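Local coordinates for protein 4'-phospho-dehydrooxetanocin synthase (Bacillus megaterium, PDB 5UL3) that catalyses the radical ring contraction of dAMP to an oxetane aldehyde in oxetanocin A biosynthesis, using cobalamin, S-adenosylmethionine and a [4Fe-4S] cluster, at residues K43-K48 with V63-S68. Numbering follows the deposited sequence.
Sequences KEFDYK and VIEDSS
Lys48 N donates to Ile64 O at 2.8 Å, with an N-H...O angle of 151°. Beside it, the aliphatic stem of Lys48 runs over the turning backbone, CG 3.1 Å from Glu65 O; a lysine suits this exposed border because its methylenes can pack while the long chain carries the ammonium away, 5.9 Å (NZ) from Asp66 OD2, too far for contact. On the inner side Val63, compact and beta-branched as suits a buried strand position, sets CG1 3.5 Å from Tyr47 CB and 3.9 Å from Phe45 CZ. Tyr47 CG lies between the backbone N and the carbonyl carbon (chi1 64°), which carries the ring away from 63-68 toward helix 28-39, where its hydroxyl hydrogen-bonds Glu36. Glu65 uses both halves of its side chain: the apolar CG meets the Phe45 ring edge in plane, 3.6 Å from CE1, while the carboxylate reaches His71 through an OE2 hydrogen bond. The flat Phe45 ring can thus touch Val63 and also pack edge-to-face with His71. Glu65 and Asp66 form a classic beta bulge opposite Lys69. The contact ties the loop entering strand 49-53 to strand 60-64 and the corner at Glu65, in an antiparallel sheet, with Phe39 of helix 28-39 against Val63 and helix 109-115 against Ile64.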
loop_
_atom_site.group_PDB
_atom_site.type_symbol
_atom_site.label_atom_id
_atom_site.label_comp_id
_atom_site.label_asym_id
_atom_site.label_seq_id
_atom_site.Cartn_x
_atom_site.Cartn_y
_atom_site.Cartn_z
ATOM N N LYS A 43 49.251 7.731 5.923
ATOM C CA LYS A 43 49.755 9.088 6.096
ATOM C C LYS A 43 50.169 9.718 4.772
ATOM O O LYS A 43 50.488 10.911 4.745
ATOM C CB LYS A 43 50.938 9.098 7.066
ATOM C CG LYS A 43 50.556 8.984 8.534
ATOM C CD LYS A 43 49.927 10.270 9.055
ATOM C CE LYS A 43 49.673 10.189 10.555
ATOM N NZ LYS A 43 49.098 11.447 11.106
ATOM N N GLU A 44 50.171 8.945 3.686
ATOM C CA GLU A 44 50.489 9.417 2.338
ATOM C C GLU A 44 49.275 9.996 1.627
ATOM O O GLU A 44 49.108 9.813 0.415
ATOM C CB GLU A 44 51.096 8.277 1.531
ATOM C CG GLU A 44 52.443 7.801 2.043
ATOM C CD GLU A 44 52.889 6.527 1.363
ATOM O OE1 GLU A 44 52.593 5.434 1.895
ATOM O OE2 GLU A 44 53.513 6.621 0.285
ATOM N N PHE A 45 48.417 10.690 2.376
ATOM C CA PHE A 45 47.234 11.364 1.853
ATOM C C PHE A 45 46.524 12.084 2.992
ATOM O O PHE A 45 46.063 11.442 3.944
ATOM C CB PHE A 45 46.280 10.369 1.184
ATOM C CG PHE A 45 45.242 11.013 0.306
ATOM C CD1 PHE A 45 45.224 12.389 0.110
ATOM C CD2 PHE A 45 44.280 10.242 -0.325
ATOM C CE1 PHE A 45 44.267 12.980 -0.695
ATOM C CE2 PHE A 45 43.322 10.827 -1.134
ATOM C CZ PHE A 45 43.315 12.198 -1.317
ATOM N N ASP A 46 46.434 13.410 2.915
ATOM C CA ASP A 46 45.623 14.181 3.841
ATOM C C ASP A 46 44.591 14.988 3.063
ATOM O O ASP A 46 44.848 15.446 1.945
ATOM C CB ASP A 46 46.470 15.113 4.714
ATOM C CG ASP A 46 45.706 15.628 5.927
ATOM O OD1 ASP A 46 45.352 14.807 6.804
ATOM O OD2 ASP A 46 45.453 16.851 5.998
ATOM N N TYR A 47 43.414 15.147 3.669
ATOM C CA TYR A 47 42.279 15.784 3.021
ATOM C C TYR A 47 41.532 16.621 4.047
ATOM O O TYR A 47 41.676 16.430 5.256
ATOM C CB TYR A 47 41.338 14.744 2.394
ATOM C CG TYR A 47 40.678 13.828 3.406
ATOM C CD1 TYR A 47 39.482 14.183 4.022
ATOM C CD2 TYR A 47 41.255 12.611 3.751
ATOM C CE1 TYR A 47 38.883 13.352 4.955
ATOM C CE2 TYR A 47 40.657 11.771 4.675
ATOM C CZ TYR A 47 39.475 12.146 5.276
ATOM O OH TYR A 47 38.879 11.315 6.204
ATOM N N LYS A 48 40.706 17.540 3.550
ATOM C CA LYS A 48 39.959 18.422 4.441
ATOM C C LYS A 48 38.566 17.889 4.760
ATOM O O LYS A 48 38.150 17.901 5.922
ATOM C CB LYS A 48 39.862 19.827 3.840
ATOM C CG LYS A 48 41.110 20.670 4.079
ATOM C CD LYS A 48 40.848 22.145 3.814
ATOM C CE LYS A 48 41.954 23.014 4.406
ATOM N NZ LYS A 48 41.664 24.464 4.227
ATOM N N VAL A 63 36.599 13.368 -2.265
ATOM C CA VAL A 63 37.613 13.688 -1.269
ATOM C C VAL A 63 38.105 15.089 -1.598
ATOM O O VAL A 63 38.733 15.302 -2.640
ATOM C CB VAL A 63 38.767 12.676 -1.270
ATOM C CG1 VAL A 63 39.681 12.927 -0.064
ATOM C CG2 VAL A 63 38.217 11.258 -1.247
ATOM N N ILE A 64 37.774 16.053 -0.744
ATOM C CA ILE A 64 38.145 17.445 -0.965
ATOM C C ILE A 64 39.466 17.682 -0.237
ATOM O O ILE A 64 39.491 17.817 0.987
ATOM C CB ILE A 64 37.058 18.403 -0.482
ATOM C CG1 ILE A 64 35.745 18.148 -1.239
ATOM C CG2 ILE A 64 37.516 19.839 -0.668
ATOM C CD1 ILE A 64 34.612 19.048 -0.800
ATOM N N GLU A 65 40.570 17.720 -0.993
ATOM C CA GLU A 65 41.864 18.072 -0.408
ATOM C C GLU A 65 41.839 19.524 0.037
ATOM O O GLU A 65 41.964 19.815 1.228
ATOM C CB GLU A 65 43.004 17.842 -1.393
ATOM C CG GLU A 65 43.583 16.447 -1.346
ATOM C CD GLU A 65 44.954 16.378 -1.988
ATOM O OE1 GLU A 65 45.822 17.197 -1.615
ATOM O OE2 GLU A 65 45.160 15.517 -2.869
ATOM N N ASP A 66 41.581 20.431 -0.907
ATOM C CA ASP A 66 40.910 21.704 -0.645
ATOM C C ASP A 66 40.015 22.010 -1.851
ATOM O O ASP A 66 39.767 21.145 -2.697
ATOM C CB ASP A 66 41.920 22.819 -0.321
ATOM C CG ASP A 66 42.743 23.264 -1.522
ATOM O OD1 ASP A 66 42.709 22.614 -2.588
ATOM O OD2 ASP A 66 43.440 24.290 -1.388
ATOM N N SER A 67 39.522 23.248 -1.943
ATOM C CA SER A 67 38.633 23.605 -3.046
ATOM C C SER A 67 39.324 23.565 -4.406
ATOM O O SER A 67 38.631 23.560 -5.430
ATOM C CB SER A 67 38.027 24.993 -2.819
ATOM O OG SER A 67 38.969 26.020 -3.072
ATOM N N SER A 68 40.658 23.526 -4.445
ATOM C CA SER A 68 41.407 23.513 -5.695
ATOM C C SER A 68 41.901 22.125 -6.084
ATOM O O SER A 68 42.468 21.971 -7.169
ATOM C CB SER A 68 42.604 24.468 -5.607
ATOM O OG SER A 68 43.588 23.970 -4.718
#